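Local coordinates for probable acrylyl-CoA reductase AcuI (Escherichia coli, PDB 1O89), which probably catalyses the NADPH-dependent reduction of acryloyl-CoA to propanoyl-CoA as a homodimeric member of the zinc-containing alcohol dehydrogenase family, at residues E103-V111 with V289-W300. Residues are numbered along the deposited sequence; the frame is centred on the assembly and turned at random.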
ATOM      1  N   GLU A 103      16.660  24.178  22.497  1.00 63.31           N
ATOM      2  CA  GLU A 103      16.340  24.240  21.078  1.00 60.38           C
ATOM      3  C   GLU A 103      15.412  23.090  20.662  1.00 58.67           C
ATOM      4  O   GLU A 103      15.575  21.940  21.088  1.00 60.92           O
ATOM      5  CB  GLU A 103      17.571  24.355  20.160  1.00 60.76           C
ATOM      6  CG  GLU A 103      18.763  23.459  20.458  1.00 66.83           C
ATOM      7  CD  GLU A 103      20.095  24.205  20.445  1.00 72.87           C
ATOM      8  OE1 GLU A 103      20.097  25.405  20.083  1.00 74.84           O
ATOM      9  OE2 GLU A 103      21.146  23.597  20.808  1.00 78.20           O
ATOM     10  N   VAL A 104      14.417  23.452  19.861  1.00 54.85           N
ATOM     11  CA  VAL A 104      13.415  22.541  19.348  1.00 53.54           C
ATOM     12  C   VAL A 104      13.118  22.890  17.888  1.00 50.32           C
ATOM     13  O   VAL A 104      13.472  23.964  17.399  1.00 48.77           O
ATOM     14  CB  VAL A 104      12.084  22.608  20.182  1.00 54.12           C
ATOM     15  CG1 VAL A 104      12.281  22.058  21.581  1.00 57.78           C
ATOM     16  CG2 VAL A 104      11.517  24.038  20.246  1.00 52.55           C
ATOM     17  N   LEU A 105      12.483  21.968  17.186  1.00 50.22           N
ATOM     18  CA  LEU A 105      11.863  22.293  15.907  1.00 48.26           C
ATOM     19  C   LEU A 105      10.450  21.768  15.834  1.00 48.18           C
ATOM     20  O   LEU A 105      10.011  20.975  16.671  1.00 49.85           O
ATOM     21  CB  LEU A 105      12.729  21.830  14.717  1.00 48.17           C
ATOM     22  CG  LEU A 105      12.945  20.400  14.202  1.00 50.52           C
ATOM     23  CD1 LEU A 105      13.928  19.667  15.063  1.00 53.99           C
ATOM     24  CD2 LEU A 105      11.668  19.566  13.968  1.00 50.73           C
ATOM     25  N   LEU A 106       9.737  22.238  14.822  1.00 46.70           N
ATOM     26  CA  LEU A 106       8.391  21.799  14.542  1.00 47.13           C
ATOM     27  C   LEU A 106       8.172  21.816  13.051  1.00 46.80           C
ATOM     28  O   LEU A 106       8.587  22.771  12.376  1.00 46.67           O
ATOM     29  CB  LEU A 106       7.370  22.728  15.208  1.00 46.89           C
ATOM     30  CG  LEU A 106       5.909  22.296  15.003  1.00 47.59           C
ATOM     31  CD1 LEU A 106       5.060  22.575  16.235  1.00 49.07           C
ATOM     32  CD2 LEU A 106       5.262  22.958  13.768  1.00 47.21           C
ATOM     33  N   THR A 107       7.564  20.745  12.540  1.00 48.14           N
ATOM     34  CA  THR A 107       6.891  20.751  11.242  1.00 48.04           C
ATOM     35  C   THR A 107       5.500  20.138  11.384  1.00 49.83           C
ATOM     36  O   THR A 107       5.264  19.302  12.255  1.00 51.06           O
ATOM     37  CB  THR A 107       7.719  20.020  10.166  1.00 49.17           C
ATOM     38  OG1 THR A 107       7.835  18.625  10.483  1.00 50.18           O
ATOM     39  CG2 THR A 107       9.166  20.538  10.187  1.00 48.00           C
ATOM     40  N   GLY A 108       4.578  20.599  10.540  1.00 50.03           N
ATOM     41  CA  GLY A 108       3.241  20.037  10.442  1.00 52.29           C
ATOM     42  C   GLY A 108       2.273  20.365  11.575  1.00 52.15           C
ATOM     43  O   GLY A 108       2.339  21.422  12.203  1.00 50.02           O
ATOM     44  N   TRP A 109       1.364  19.429  11.799  1.00 54.91           N
ATOM     45  CA  TRP A 109       0.309  19.476  12.821  1.00 56.25           C
ATOM     46  C   TRP A 109      -0.781  20.521  12.557  1.00 56.47           C
ATOM     47  O   TRP A 109      -1.629  20.742  13.400  1.00 57.87           O
ATOM     48  CB  TRP A 109       0.894  19.637  14.227  1.00 54.97           C
ATOM     49  CG  TRP A 109       1.748  18.484  14.677  1.00 55.26           C
ATOM     50  CD1 TRP A 109       3.089  18.498  14.873  1.00 54.27           C
ATOM     51  CD2 TRP A 109       1.315  17.162  15.002  1.00 58.90           C
ATOM     52  NE1 TRP A 109       3.527  17.268  15.292  1.00 56.78           N
ATOM     53  CE2 TRP A 109       2.456  16.427  15.383  1.00 59.07           C
ATOM     54  CE3 TRP A 109       0.074  16.524  15.031  1.00 62.08           C
ATOM     55  CZ2 TRP A 109       2.393  15.100  15.777  1.00 62.83           C
ATOM     56  CZ3 TRP A 109       0.014  15.191  15.412  1.00 65.11           C
ATOM     57  CH2 TRP A 109       1.164  14.498  15.781  1.00 65.44           C
ATOM     58  N   GLY A 110      -0.801  21.095  11.355  1.00 56.61           N
ATOM     59  CA  GLY A 110      -1.715  22.174  11.006  1.00 56.69           C
ATOM     60  C   GLY A 110      -1.129  23.556  11.311  1.00 53.62           C
ATOM     61  O   GLY A 110      -1.741  24.582  11.004  1.00 53.58           O
ATOM     62  N   VAL A 111       0.056  23.585  11.913  1.00 51.14           N
ATOM     63  CA  VAL A 111       0.743  24.830  12.215  1.00 48.44           C
ATOM     64  C   VAL A 111       1.049  25.561  10.909  1.00 48.80           C
ATOM     65  O   VAL A 111       1.471  24.958   9.924  1.00 49.46           O
ATOM     66  CB  VAL A 111       2.032  24.570  13.037  1.00 46.84           C
ATOM     67  CG1 VAL A 111       2.766  25.855  13.334  1.00 44.14           C
ATOM     68  CG2 VAL A 111       1.693  23.849  14.351  1.00 47.85           C
ATOM     69  N   VAL A 289       1.997  15.461   8.092  1.00 48.95           N
ATOM     70  CA  VAL A 289       1.322  16.471   8.907  1.00 50.77           C
ATOM     71  C   VAL A 289       1.079  15.995  10.338  1.00 51.40           C
ATOM     72  O   VAL A 289       1.359  16.735  11.291  1.00 52.27           O
ATOM     73  CB  VAL A 289      -0.015  16.902   8.254  1.00 51.87           C
ATOM     74  CG1 VAL A 289      -0.774  17.905   9.135  1.00 54.81           C
ATOM     75  CG2 VAL A 289       0.252  17.473   6.850  1.00 50.95           C
ATOM     76  N   MET A 290       0.595  14.760  10.473  1.00 56.27           N
ATOM     77  CA  MET A 290       0.176  14.205  11.761  1.00 56.90           C
ATOM     78  C   MET A 290       0.987  12.985  12.199  1.00 54.58           C
ATOM     79  O   MET A 290       0.504  12.168  12.984  1.00 55.31           O
ATOM     80  CB  MET A 290      -1.295  13.791  11.694  1.00 60.23           C
ATOM     81  CG  MET A 290      -2.245  14.888  11.251  1.00 65.71           C
ATOM     82  SD  MET A 290      -2.181  16.322  12.348  1.00 70.41           S
ATOM     83  CE  MET A 290      -3.408  15.877  13.602  1.00 74.19           C
ATOM     84  N   THR A 291       2.210  12.834  11.709  1.00 51.94           N
ATOM     85  CA  THR A 291       2.938  11.602  12.020  1.00 51.32           C
ATOM     86  C   THR A 291       3.238  11.526  13.537  1.00 52.09           C
ATOM     87  O   THR A 291       3.605  12.529  14.142  1.00 51.79           O
ATOM     88  CB  THR A 291       4.183  11.358  11.072  1.00 49.60           C
ATOM     89  OG1 THR A 291       5.362  11.045  11.819  1.00 50.03           O
ATOM     90  CG2 THR A 291       4.529  12.547  10.228  1.00 47.78           C
ATOM     91  N   PRO A 292       2.990  10.371  14.168  1.00 54.05           N
ATOM     92  CA  PRO A 292       3.166  10.240  15.626  1.00 56.85           C
ATOM     93  C   PRO A 292       4.574  10.595  16.105  1.00 56.29           C
ATOM     94  O   PRO A 292       5.507  10.425  15.336  1.00 53.82           O
ATOM     95  CB  PRO A 292       2.857   8.749  15.907  1.00 59.85           C
ATOM     96  CG  PRO A 292       2.060   8.275  14.742  1.00 59.56           C
ATOM     97  CD  PRO A 292       2.490   9.120  13.561  1.00 55.97           C
ATOM     98  N   PRO A 293       4.721  11.081  17.341  1.00 59.79           N
ATOM     99  CA  PRO A 293       6.027  11.535  17.864  1.00 60.70           C
ATOM    100  C   PRO A 293       7.190  10.533  17.741  1.00 60.88           C
ATOM    101  O   PRO A 293       8.312  10.963  17.492  1.00 59.53           O
ATOM    102  CB  PRO A 293       5.747  11.828  19.353  1.00 65.96           C
ATOM    103  CG  PRO A 293       4.277  11.965  19.484  1.00 67.08           C
ATOM    104  CD  PRO A 293       3.633  11.264  18.323  1.00 63.62           C
ATOM    105  N   GLU A 294       6.932   9.243  17.932  1.00 63.43           N
ATOM    106  CA  GLU A 294       7.993   8.233  17.913  1.00 65.81           C
ATOM    107  C   GLU A 294       8.588   8.132  16.507  1.00 61.35           C
ATOM    108  O   GLU A 294       9.782   8.337  16.317  1.00 60.48           O
ATOM    109  CB  GLU A 294       7.456   6.873  18.382  1.00 70.88           C
ATOM    110  CG  GLU A 294       8.527   5.797  18.517  1.00 76.17           C
ATOM    111  CD  GLU A 294       8.012   4.508  19.138  1.00 84.71           C
ATOM    112  OE1 GLU A 294       7.542   4.540  20.302  1.00 91.31           O
ATOM    113  OE2 GLU A 294       8.093   3.452  18.469  1.00 87.33           O
ATOM    114  N   ARG A 295       7.730   7.852  15.530  1.00 59.00           N
ATOM    115  CA  ARG A 295       8.102   7.827  14.113  1.00 55.90           C
ATOM    116  C   ARG A 295       8.808   9.120  13.675  1.00 52.76           C
ATOM    117  O   ARG A 295       9.759   9.100  12.892  1.00 50.83           O
ATOM    118  CB  ARG A 295       6.838   7.631  13.261  1.00 55.19           C
ATOM    119  CG  ARG A 295       6.924   6.504  12.260  1.00 57.79           C
ATOM    120  CD  ARG A 295       7.975   6.710  11.223  1.00 55.44           C
ATOM    121  NE  ARG A 295       7.715   5.975   9.988  1.00 58.23           N
ATOM    122  CZ  ARG A 295       8.097   4.722   9.744  1.00 61.00           C
ATOM    123  NH1 ARG A 295       8.738   4.002  10.658  1.00 64.85           N
ATOM    124  NH2 ARG A 295       7.834   4.178   8.575  1.00 60.95           N
ATOM    125  N   ARG A 296       8.326  10.239  14.203  1.00 52.50           N
ATOM    126  CA  ARG A 296       8.775  11.565  13.814  1.00 50.88           C
ATOM    127  C   ARG A 296      10.200  11.800  14.272  1.00 51.90           C
ATOM    128  O   ARG A 296      11.033  12.243  13.490  1.00 50.83           O
ATOM    129  CB  ARG A 296       7.844  12.608  14.444  1.00 52.38           C
ATOM    130  CG  ARG A 296       8.094  14.041  14.068  1.00 51.67           C
ATOM    131  CD  ARG A 296       7.060  14.989  14.644  1.00 52.61           C
ATOM    132  NE  ARG A 296       5.728  14.809  14.068  1.00 50.63           N
ATOM    133  CZ  ARG A 296       5.233  15.500  13.039  1.00 51.11           C
ATOM    134  NH1 ARG A 296       5.951  16.444  12.438  1.00 53.31           N
ATOM    135  NH2 ARG A 296       3.997  15.267  12.611  1.00 48.85           N
ATOM    136  N   ALA A 297      10.469  11.509  15.543  1.00 55.12           N
ATOM    137  CA  ALA A 297      11.814  11.632  16.109  1.00 57.78           C
ATOM    138  C   ALA A 297      12.762  10.683  15.373  1.00 56.96           C
ATOM    139  O   ALA A 297      13.889  11.049  15.047  1.00 56.09           O
ATOM    140  CB  ALA A 297      11.803  11.323  17.578  1.00 62.72           C
ATOM    141  N   GLN A 298      12.278   9.474  15.093  1.00 56.89           N
ATOM    142  CA  GLN A 298      13.063   8.494  14.372  1.00 57.54           C
ATOM    143  C   GLN A 298      13.516   9.036  13.011  1.00 53.82           C
ATOM    144  O   GLN A 298      14.653   8.830  12.612  1.00 55.12           O
ATOM    145  CB  GLN A 298      12.273   7.203  14.229  1.00 58.99           C
ATOM    146  CG  GLN A 298      12.967   6.116  13.424  1.00 61.32           C
ATOM    147  CD  GLN A 298      12.110   4.869  13.260  1.00 65.19           C
ATOM    148  OE1 GLN A 298      12.619   3.816  12.865  1.00 67.65           O
ATOM    149  NE2 GLN A 298      10.815   4.977  13.572  1.00 64.57           N
ATOM    150  N   ALA A 299      12.639   9.756  12.323  1.00 50.81           N
ATOM    151  CA  ALA A 299      12.952  10.270  11.000  1.00 48.57           C
ATOM    152  C   ALA A 299      13.996  11.360  11.063  1.00 48.67           C
ATOM    153  O   ALA A 299      14.837  11.451  10.162  1.00 48.51           O
ATOM    154  CB  ALA A 299      11.701  10.798  10.291  1.00 46.59           C
ATOM    155  N   TRP A 300      13.922  12.205  12.084  1.00 49.82           N
ATOM    156  CA  TRP A 300      14.884  13.289  12.216  1.00 51.93           C
ATOM    157  C   TRP A 300      16.263  12.736  12.523  1.00 54.65           C
ATOM    158  O   TRP A 300      17.251  13.272  12.043  1.00 56.44           O
ATOM    159  CB  TRP A 300      14.459  14.323  13.271  1.00 54.25           C
ATOM    160  CG  TRP A 300      13.462  15.292  12.719  1.00 53.13           C
ATOM    161  CD1 TRP A 300      12.124  15.292  12.937  1.00 51.71           C
ATOM    162  CD2 TRP A 300      13.721  16.369  11.809  1.00 53.82           C
ATOM    163  NE1 TRP A 300      11.527  16.308  12.237  1.00 52.40           N
ATOM    164  CE2 TRP A 300      12.484  16.985  11.530  1.00 52.71           C
ATOM    165  CE3 TRP A 300      14.883  16.896  11.220  1.00 55.59           C
ATOM    166  CZ2 TRP A 300      12.366  18.091  10.693  1.00 54.42           C
ATOM    167  CZ3 TRP A 300      14.770  17.990  10.386  1.00 57.81           C
ATOM    168  CH2 TRP A 300      13.514  18.582  10.130  1.00 58.26           C
TER
HETATM  169  O   HOH W   1       8.719  17.362  12.624  1.00 44.31           O
HETATM  170  O   HOH W   2       5.530  17.823   9.368  1.00 49.73           O
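W109 lays one indole face against R296 and M290, a worked example of packing within the medium-chain dehydrogenase/reductase fold: strand 103-107 of the catalytic domain and the type I' turn G108-V111 that follows it pack on the chain leaving the last Rossmann strand, 282-285, just past S288, an NADP(+)-binding residue. The indole and the guanidinium of R296 reach in from facing sides, their planes 32° apart, with W109 NE1 over the guanidinium centre, 3.3 Å from R296 CZ. A bend at chi3 (-67°) swings the guanidinium back toward its own loop, where NE and NH2 grip T291 O side-on, NE at 3.1 Å; this pair fixes the plane on which the indole rests. M290 CA sits over the six-membered ring of W109, a CH-pi contact, while M290 SD approaches obliquely, 3.5 Å from W109 CE3, as a Met-aromatic contact. The backbone adds W109 N to V289 O, a 2.7 Å hydrogen bond. An alanine here is likely to strip the indole cover from R296 and M290 and leave W129 without its stacking partner. Farther along helix 293-306, a face of W300 takes L105 CD2 of the strand, offset toward the rim, 3.6 Å from W300 CE2. Between these two packed layers, water 1 bonds to T107 OG1 and accepts from R296 NH1 and, in the indole plane at 3.0 Å, from W300 NE1.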